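Local coordinates for protein exonuclease (Laribacter hongkongensis, PDB 3SYY) that digests double-stranded DNA with strict 5'-to-3' polarity, as a magnesium-binding alkaline exonuclease that assembles from three protein chains, at residues P69-R74 with V153-R158; K136-Q141 with Q148-V153; I44-R47 with T51-I54. All coordinates share one frame; numbering follows the deposited sequence.

Contact 1: residues P69-R74 with V153-R158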
loop_
_atom_site.group_PDB
_atom_site.type_symbol
_atom_site.label_atom_id
_atom_site.label_comp_id
_atom_site.label_asym_id
_atom_site.label_seq_id
_atom_site.Cartn_x
_atom_site.Cartn_y
_atom_site.Cartn_z
ATOM N N PRO A 69 -26.613 1.809 8.975
ATOM C CA PRO A 69 -27.967 1.896 9.535
ATOM C C PRO A 69 -28.334 3.242 10.176
ATOM O O PRO A 69 -29.520 3.499 10.332
ATOM C CB PRO A 69 -27.982 0.839 10.604
ATOM C CG PRO A 69 -26.528 0.504 10.869
ATOM C CD PRO A 69 -25.802 0.760 9.621
ATOM N N HIS A 70 -27.339 4.056 10.536
ATOM C CA HIS A 70 -27.595 5.401 11.067
ATOM C C HIS A 70 -28.072 6.170 9.878
ATOM O O HIS A 70 -29.060 6.918 9.975
ATOM C CB HIS A 70 -26.333 6.087 11.613
ATOM C CG HIS A 70 -25.759 5.500 12.877
ATOM N ND1 HIS A 70 -25.464 4.157 13.047
ATOM C CD2 HIS A 70 -25.303 6.122 13.993
ATOM C CE1 HIS A 70 -24.909 3.975 14.233
ATOM N NE2 HIS A 70 -24.780 5.155 14.816
ATOM N N ALA A 71 -27.341 6.067 8.763
ATOM C CA ALA A 71 -27.704 6.763 7.541
ATOM C C ALA A 71 -29.110 6.372 7.066
ATOM O O ALA A 71 -29.889 7.247 6.635
ATOM C CB ALA A 71 -26.670 6.480 6.390
ATOM N N ARG A 72 -29.400 5.079 7.106
ATOM C CA ARG A 72 -30.725 4.561 6.717
ATOM C C ARG A 72 -31.792 5.258 7.600
ATOM O O ARG A 72 -32.802 5.736 7.074
ATOM C CB ARG A 72 -30.847 3.026 6.862
ATOM C CG ARG A 72 -32.162 2.446 6.215
ATOM C CD ARG A 72 -32.203 0.857 6.206
ATOM N NE ARG A 72 -31.226 0.332 5.223
ATOM C CZ ARG A 72 -30.001 -0.137 5.507
ATOM N NH1 ARG A 72 -29.556 -0.205 6.767
ATOM N NH2 ARG A 72 -29.203 -0.542 4.527
ATOM N N ALA A 73 -31.559 5.318 8.913
ATOM C CA ALA A 73 -32.530 5.938 9.814
ATOM C C ALA A 73 -32.666 7.411 9.485
ATOM O O ALA A 73 -33.785 7.890 9.361
ATOM C CB ALA A 73 -32.176 5.726 11.266
ATOM N N ARG A 74 -31.555 8.122 9.314
ATOM C CA ARG A 74 -31.593 9.532 8.955
ATOM C C ARG A 74 -32.402 9.797 7.685
ATOM O O ARG A 74 -33.131 10.817 7.584
ATOM C CB ARG A 74 -30.179 10.121 8.820
ATOM C CG ARG A 74 -30.146 11.621 8.474
ATOM C CD ARG A 74 -30.639 12.532 9.685
ATOM N NE ARG A 74 -30.232 13.913 9.412
ATOM C CZ ARG A 74 -29.097 14.497 9.825
ATOM N NH1 ARG A 74 -28.244 13.874 10.633
ATOM N NH2 ARG A 74 -28.826 15.739 9.455
ATOM N N VAL A 153 -27.796 8.424 -1.023
ATOM C CA VAL A 153 -27.583 9.117 0.257
ATOM C C VAL A 153 -26.084 9.036 0.554
ATOM O O VAL A 153 -25.508 7.938 0.454
ATOM C CB VAL A 153 -28.341 8.396 1.379
ATOM C CG1 VAL A 153 -27.996 8.997 2.801
ATOM C CG2 VAL A 153 -29.894 8.502 1.117
ATOM N N SER A 154 -25.464 10.182 0.875
ATOM C CA SER A 154 -24.139 10.191 1.523
ATOM C C SER A 154 -24.300 10.731 2.959
ATOM O O SER A 154 -25.061 11.703 3.181
ATOM C CB SER A 154 -23.170 11.021 0.673
ATOM O OG SER A 154 -21.851 11.070 1.202
ATOM N N TYR A 155 -23.663 10.083 3.944
ATOM C CA TYR A 155 -23.853 10.453 5.346
ATOM C C TYR A 155 -22.536 10.438 6.119
ATOM O O TYR A 155 -21.779 9.438 6.070
ATOM C CB TYR A 155 -24.791 9.476 6.003
ATOM C CG TYR A 155 -25.096 9.728 7.444
ATOM C CD1 TYR A 155 -25.937 10.785 7.831
ATOM C CD2 TYR A 155 -24.613 8.873 8.433
ATOM C CE1 TYR A 155 -26.216 11.000 9.185
ATOM C CE2 TYR A 155 -24.896 9.074 9.773
ATOM C CZ TYR A 155 -25.711 10.136 10.136
ATOM O OH TYR A 155 -25.953 10.307 11.462
ATOM N N ASP A 156 -22.299 11.516 6.856
ATOM C CA ASP A 156 -21.152 11.538 7.766
ATOM C C ASP A 156 -21.514 12.271 9.048
ATOM O O ASP A 156 -21.619 13.493 9.049
ATOM C CB ASP A 156 -19.969 12.239 7.086
ATOM C CG ASP A 156 -18.658 12.097 7.906
ATOM O OD1 ASP A 156 -18.689 11.639 9.066
ATOM O OD2 ASP A 156 -17.617 12.407 7.352
ATOM N N ASP A 157 -21.626 11.516 10.128
ATOM C CA ASP A 157 -21.985 12.080 11.395
ATOM C C ASP A 157 -20.874 12.864 12.087
ATOM O O ASP A 157 -21.111 13.440 13.155
ATOM C CB ASP A 157 -22.502 10.971 12.319
ATOM C CG ASP A 157 -21.414 10.011 12.744
ATOM O OD1 ASP A 157 -21.596 9.354 13.751
ATOM O OD2 ASP A 157 -20.355 9.902 12.102
ATOM N N ARG A 158 -19.671 12.900 11.518
ATOM C CA ARG A 158 -18.594 13.679 12.184
ATOM C C ARG A 158 -18.746 15.169 11.971
ATOM O O ARG A 158 -18.113 15.957 12.677
ATOM C CB ARG A 158 -17.217 13.225 11.689
ATOM C CG ARG A 158 -16.952 11.787 12.102
ATOM C CD ARG A 158 -15.762 11.164 11.333
ATOM N NE ARG A 158 -16.171 10.849 9.973
ATOM C CZ ARG A 158 -15.525 10.002 9.174
ATOM N NH1 ARG A 158 -14.443 9.356 9.638
ATOM N NH2 ARG A 158 -15.984 9.774 7.942
#

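Contact 2: residues K136-Q141 with Q148-V153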
loop_
_atom_site.group_PDB
_atom_site.type_symbol
_atom_site.label_atom_id
_atom_site.label_comp_id
_atom_site.label_asym_id
_atom_site.label_seq_id
_atom_site.Cartn_x
_atom_site.Cartn_y
_atom_site.Cartn_z
ATOM N N LYS A 136 -23.566 3.978 -12.384
ATOM C CA LYS A 136 -23.642 2.637 -12.971
ATOM C C LYS A 136 -24.193 1.621 -11.992
ATOM O O LYS A 136 -25.040 0.832 -12.353
ATOM C CB LYS A 136 -22.295 2.186 -13.518
ATOM C CG LYS A 136 -21.889 3.036 -14.762
ATOM C CD LYS A 136 -20.540 2.662 -15.280
ATOM C CE LYS A 136 -20.288 3.405 -16.601
ATOM N NZ LYS A 136 -19.866 4.819 -16.269
ATOM N N GLN A 137 -23.763 1.696 -10.745
ATOM C CA GLN A 137 -24.254 0.807 -9.704
ATOM C C GLN A 137 -25.783 0.947 -9.551
ATOM O O GLN A 137 -26.522 -0.023 -9.507
ATOM C CB GLN A 137 -23.580 1.167 -8.389
ATOM C CG GLN A 137 -24.090 0.326 -7.248
ATOM C CD GLN A 137 -23.489 0.730 -5.919
ATOM O OE1 GLN A 137 -22.911 1.812 -5.775
ATOM N NE2 GLN A 137 -23.579 -0.162 -4.952
ATOM N N MET A 138 -26.242 2.194 -9.463
ATOM C CA MET A 138 -27.653 2.424 -9.220
ATOM C C MET A 138 -28.519 2.109 -10.440
ATOM O O MET A 138 -29.623 1.616 -10.275
ATOM C CB MET A 138 -27.861 3.862 -8.765
ATOM C CG MET A 138 -27.421 4.047 -7.255
ATOM S SD MET A 138 -27.627 5.771 -6.737
ATOM C CE MET A 138 -26.516 6.697 -7.704
ATOM N N GLN A 139 -28.026 2.387 -11.634
ATOM C CA GLN A 139 -28.808 2.009 -12.841
ATOM C C GLN A 139 -28.927 0.502 -12.894
ATOM O O GLN A 139 -29.983 -0.026 -13.255
ATOM C CB GLN A 139 -28.198 2.572 -14.120
ATOM C CG GLN A 139 -28.293 4.122 -14.223
ATOM C CD GLN A 139 -29.783 4.622 -14.304
ATOM O OE1 GLN A 139 -30.718 3.818 -14.500
ATOM N NE2 GLN A 139 -29.980 5.930 -14.106
ATOM N N THR A 140 -27.856 -0.213 -12.501
ATOM C CA THR A 140 -27.894 -1.672 -12.439
ATOM C C THR A 140 -28.837 -2.186 -11.396
ATOM O O THR A 140 -29.518 -3.203 -11.604
ATOM C CB THR A 140 -26.490 -2.258 -12.107
ATOM O OG1 THR A 140 -25.561 -1.841 -13.118
ATOM C CG2 THR A 140 -26.538 -3.790 -12.005
ATOM N N GLN A 141 -28.889 -1.519 -10.248
ATOM C CA GLN A 141 -29.842 -1.922 -9.211
ATOM C C GLN A 141 -31.296 -1.773 -9.747
ATOM O O GLN A 141 -32.139 -2.656 -9.524
ATOM C CB GLN A 141 -29.670 -1.041 -7.966
ATOM C CG GLN A 141 -28.525 -1.408 -7.073
ATOM C CD GLN A 141 -28.138 -0.241 -6.133
ATOM O OE1 GLN A 141 -27.233 -0.368 -5.302
ATOM N NE2 GLN A 141 -28.843 0.865 -6.256
ATOM N N GLN A 148 -37.849 2.387 -10.481
ATOM C CA GLN A 148 -37.946 3.580 -11.317
ATOM C C GLN A 148 -36.976 4.716 -10.906
ATOM O O GLN A 148 -36.636 5.567 -11.709
ATOM C CB GLN A 148 -39.416 4.089 -11.309
ATOM C CG GLN A 148 -40.399 3.102 -11.947
ATOM C CD GLN A 148 -40.002 2.698 -13.383
ATOM O OE1 GLN A 148 -39.843 1.519 -13.665
ATOM N NE2 GLN A 148 -39.816 3.678 -14.272
ATOM N N TRP A 149 -36.517 4.713 -9.654
ATOM C CA TRP A 149 -35.477 5.686 -9.212
ATOM C C TRP A 149 -34.734 5.140 -8.015
ATOM O O TRP A 149 -35.173 4.201 -7.375
ATOM C CB TRP A 149 -36.115 7.046 -8.803
ATOM C CG TRP A 149 -37.304 6.892 -7.873
ATOM C CD1 TRP A 149 -38.655 6.858 -8.234
ATOM C CD2 TRP A 149 -37.284 6.775 -6.439
ATOM N NE1 TRP A 149 -39.444 6.725 -7.114
ATOM C CE2 TRP A 149 -38.639 6.701 -6.002
ATOM C CE3 TRP A 149 -36.259 6.802 -5.472
ATOM C CZ2 TRP A 149 -38.980 6.578 -4.665
ATOM C CZ3 TRP A 149 -36.607 6.675 -4.139
ATOM C CH2 TRP A 149 -37.956 6.576 -3.747
ATOM N N CYS A 150 -33.633 5.799 -7.665
ATOM C CA CYS A 150 -32.849 5.403 -6.485
ATOM C C CYS A 150 -32.379 6.712 -5.872
ATOM O O CYS A 150 -31.862 7.574 -6.554
ATOM C CB CYS A 150 -31.626 4.594 -6.889
ATOM S SG CYS A 150 -30.627 4.068 -5.447
ATOM N N ASP A 151 -32.619 6.852 -4.583
ATOM C CA ASP A 151 -32.141 8.019 -3.840
ATOM C C ASP A 151 -30.714 7.669 -3.369
ATOM O O ASP A 151 -30.501 6.690 -2.674
ATOM C CB ASP A 151 -33.032 8.220 -2.620
ATOM C CG ASP A 151 -34.250 9.147 -2.926
ATOM O OD1 ASP A 151 -34.209 9.860 -3.955
ATOM O OD2 ASP A 151 -35.233 9.108 -2.162
ATOM N N PHE A 152 -29.767 8.463 -3.785
ATOM C CA PHE A 152 -28.384 8.260 -3.383
ATOM C C PHE A 152 -28.164 9.072 -2.114
ATOM O O PHE A 152 -28.409 10.272 -2.118
ATOM C CB PHE A 152 -27.515 8.821 -4.482
ATOM C CG PHE A 152 -26.048 8.810 -4.137
ATOM C CD1 PHE A 152 -25.433 9.949 -3.600
ATOM C CD2 PHE A 152 -25.288 7.663 -4.349
ATOM C CE1 PHE A 152 -24.038 9.945 -3.294
ATOM C CE2 PHE A 152 -23.896 7.652 -4.064
ATOM C CZ PHE A 152 -23.282 8.789 -3.491
ATOM N N VAL A 153 -27.796 8.424 -1.023
ATOM C CA VAL A 153 -27.583 9.117 0.257
ATOM C C VAL A 153 -26.084 9.036 0.554
ATOM O O VAL A 153 -25.508 7.938 0.454
ATOM C CB VAL A 153 -28.341 8.396 1.379
ATOM C CG1 VAL A 153 -27.996 8.997 2.801
ATOM C CG2 VAL A 153 -29.894 8.502 1.117
#

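Contact 3: residues I44-R47 with T51-I54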
loop_
_atom_site.group_PDB
_atom_site.type_symbol
_atom_site.label_atom_id
_atom_site.label_comp_id
_atom_site.label_asym_id
_atom_site.label_seq_id
_atom_site.Cartn_x
_atom_site.Cartn_y
_atom_site.Cartn_z
ATOM N N ILE A 44 -13.483 -15.655 -12.339
ATOM C CA ILE A 44 -12.998 -17.001 -12.795
ATOM C C ILE A 44 -12.557 -17.829 -11.605
ATOM O O ILE A 44 -13.021 -18.973 -11.413
ATOM C CB ILE A 44 -11.888 -16.895 -13.845
ATOM C CG1 ILE A 44 -12.489 -16.346 -15.129
ATOM C CG2 ILE A 44 -11.199 -18.300 -14.072
ATOM C CD1 ILE A 44 -11.472 -15.803 -16.126
ATOM N N CYS A 45 -11.706 -17.245 -10.756
ATOM C CA CYS A 45 -11.221 -17.970 -9.604
ATOM C C CYS A 45 -12.354 -18.327 -8.620
ATOM O O CYS A 45 -12.335 -19.380 -8.011
ATOM C CB CYS A 45 -10.046 -17.223 -8.904
ATOM S SG CYS A 45 -8.675 -16.925 -10.065
ATOM N N GLN A 46 -13.330 -17.429 -8.423
ATOM C CA GLN A 46 -14.460 -17.768 -7.564
ATOM C C GLN A 46 -15.241 -18.981 -8.099
ATOM O O GLN A 46 -15.566 -19.862 -7.357
ATOM C CB GLN A 46 -15.428 -16.568 -7.430
ATOM C CG GLN A 46 -14.856 -15.459 -6.530
ATOM C CD GLN A 46 -15.803 -14.247 -6.355
ATOM O OE1 GLN A 46 -16.983 -14.313 -6.655
ATOM N NE2 GLN A 46 -15.241 -13.134 -5.931
ATOM N N ARG A 47 -15.525 -18.988 -9.386
ATOM C CA ARG A 47 -16.313 -20.070 -9.985
ATOM C C ARG A 47 -15.537 -21.389 -9.955
ATOM O O ARG A 47 -16.099 -22.418 -9.632
ATOM C CB ARG A 47 -16.734 -19.705 -11.389
ATOM C CG ARG A 47 -17.861 -18.679 -11.364
ATOM C CD ARG A 47 -18.375 -18.438 -12.772
ATOM N NE ARG A 47 -19.350 -17.341 -12.836
ATOM C CZ ARG A 47 -20.331 -17.264 -13.729
ATOM N NH1 ARG A 47 -20.490 -18.219 -14.659
ATOM N NH2 ARG A 47 -21.136 -16.202 -13.723
ATOM N N THR A 51 -14.802 -20.545 -3.742
ATOM C CA THR A 51 -14.677 -19.588 -2.626
ATOM C C THR A 51 -14.139 -18.248 -3.125
ATOM O O THR A 51 -13.540 -18.168 -4.203
ATOM C CB THR A 51 -13.723 -20.042 -1.506
ATOM O OG1 THR A 51 -12.464 -20.462 -2.070
ATOM C CG2 THR A 51 -14.340 -21.155 -0.638
ATOM N N GLN A 52 -14.389 -17.192 -2.346
ATOM C CA GLN A 52 -13.848 -15.869 -2.652
ATOM C C GLN A 52 -12.658 -15.598 -1.746
ATOM O O GLN A 52 -12.592 -16.157 -0.650
ATOM C CB GLN A 52 -14.911 -14.746 -2.536
ATOM C CG GLN A 52 -15.800 -14.745 -1.309
ATOM C CD GLN A 52 -17.144 -15.478 -1.527
ATOM O OE1 GLN A 52 -17.389 -16.527 -0.915
ATOM N NE2 GLN A 52 -18.027 -14.912 -2.391
ATOM N N GLU A 53 -11.727 -14.753 -2.205
ATOM C CA GLU A 53 -10.601 -14.274 -1.374
ATOM C C GLU A 53 -11.068 -13.278 -0.295
ATOM O O GLU A 53 -11.939 -12.449 -0.564
ATOM C CB GLU A 53 -9.524 -13.624 -2.249
ATOM C CG GLU A 53 -8.806 -14.613 -3.171
ATOM C CD GLU A 53 -8.116 -15.744 -2.401
ATOM O OE1 GLU A 53 -7.512 -15.450 -1.338
ATOM O OE2 GLU A 53 -8.174 -16.920 -2.857
ATOM N N ILE A 54 -10.497 -13.357 0.909
ATOM C CA ILE A 54 -10.871 -12.420 1.991
ATOM C C ILE A 54 -10.138 -11.085 1.859
ATOM O O ILE A 54 -10.467 -10.274 0.991
ATOM C CB ILE A 54 -10.679 -13.012 3.437
ATOM C CG1 ILE A 54 -9.369 -12.516 4.084
ATOM C CG2 ILE A 54 -10.792 -14.544 3.433
ATOM C CD1 ILE A 54 -9.525 -11.992 5.523
HETATM O O HOH W 1 -12.431 -13.331 -4.957
#

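Contact 1: residues P69-R74 with V153-R158
Asp-156 OD1 is gripped twice by Arg-158 in the turn directly after Tyr-155, the residue that packs on Ala-71 of helix 59-79. The backbone N of Arg-158 reaches Asp-156 OD1 at 2.9 Å, closing an Asx turn where strand 149-155 of the PDDEXK-type nuclease sheet runs out. Arg-158 NE meets the syn lone pair of Asp-156 OD1 at 2.8 Å, while NH2 leans on Asp-156 OD2, so the guanidinium holds the carboxylate side-on. Thr-118 adds a hydrogen bond to OD2.

Across the contact the work is done by the Tyr-155 ring. Its CG stands anti to the backbone N (chi1 -180°), which carries the ring out to the helix. Ala-71 lies over one face in a CH-pi contact, its CA 4.1 Å from the centroid of the Tyr-155 ring, and Ala-71 CB also abuts Tyr-155 CB at 3.6 Å. Asp-157 N sits over the opposite face. His-70 approaches obliquely through CB, 3.8 Å from Tyr-155 CE2. The Ala-71 side chain also touches Ile-113, one of the magnesium-binding residues. Arg-74 bends at chi2 and crosses the tyrosine at about a right angle, with guanidinium and ring planes 84° apart. Arg-74 NE is salt-bridged to Glu-78, and Arg-74 NH1 ends at the ring edge, near its plane, 3.8 Å from Tyr-155 CE1.

Contact 2: residues K136-Q141 with Q148-V153
Met-138 sets its CG beside the backbone N and anti to the carbonyl carbon (chi1 -76°), runs straight on to SD, then bends at chi3 (-65°), which carries CE to Phe-152 while CG and SD stay against Cys-150. On the strand, Cys-150 points its side chain toward the helix, with SG anti to the backbone N, where it meets Met-138. Met-138 CG comes within 3.7 Å of Cys-150 SG, and the two sulfurs, Met-138 SD and Cys-150 SG, are also 3.7 Å apart. The methionine crosses Phe-152 at about a right angle. Met-138 SD makes a Met-aromatic contact at the ring edge, 5.1 Å from the Phe-152 centroid; separately, Met-138 CE touches Phe-152 CD2 at 3.7 Å. Everything touching here is buried and the interface is apolar apart from Gln-141, whose side chain adjoins Cys-150 and comes about 4 Å from a bound magnesium ion, next to the metal ligand Glu-112.

In the fold, helix 132-145 lies across strand 149-155 in a broadly antiparallel sense, 143° between their local directions. With helix 118-127 it makes up the beta-alpha-beta crossover from strand 109-114 to its parallel neighbour 149-155, and Met-138 also touches Ile-170 on the next strand, 165-171.

Contact 3: residues I44-R47 with T51-I54
The C-terminal end of helix 34-49 and the loop that doubles back past it form this contact, at a subunit boundary of the three-chain assembly. Gln-46 faces the returning loop and Thr-51 supplies the carbonyl: Gln-46 CA stands 3.5 Å from Thr-51 O, in a CA-H...O contact that is nearly straight at the hydrogen (165°). The glutamine chain then runs extended along the loop, with Gln-46 CG 3.8 Å from Thr-51 O, and its amide passes beside the aliphatic part of Gln-52, Gln-46 NE2 lying 3.8 Å from Gln-52 CB. The two amide planes are turned 50° against each other, and this meeting is van der Waals in kind.

Both ends of the Gln-46 amide are occupied: OE1 accepts from Gly-14 N, which ties the helix to the segment near the N-terminus. At the turn itself, Thr-49 OG1 joins helix to loop, bonded to Cys-45 O and to Thr-51 N. Further along, Glu-53 makes a salt bridge to Arg-158 of a neighbouring subunit, while Cys-45 packs on Thr-118 of that same subunit. A water completes the link across the contact, accepting from Gln-46 NE2 at 3.0 Å and from Glu-53 N at 3.2 Å.

Overall arrangement
Contacts 1 and 2 share strand 149-155, meeting in sequence at Val-153, but lie against different helices, 59-79 and 132-145, with centres about 17 Å apart. Contact 2 is the deep one: sulfur and aromatic carbon, fully buried, with the magnesium site alongside. Contact 1 is partly buried, an aromatic ring packed by alanine, histidine and arginine at the strand end, with a salt bridge in the turn beyond. Contact 3 is a surface contact away from the metals, about 27 Å between centres from contact 2, and relies on a carbonyl and a water. The assembly links contacts 1 and 3: Arg-158 of contact 1 pairs with Glu-53 of contact 3 in a neighbouring subunit.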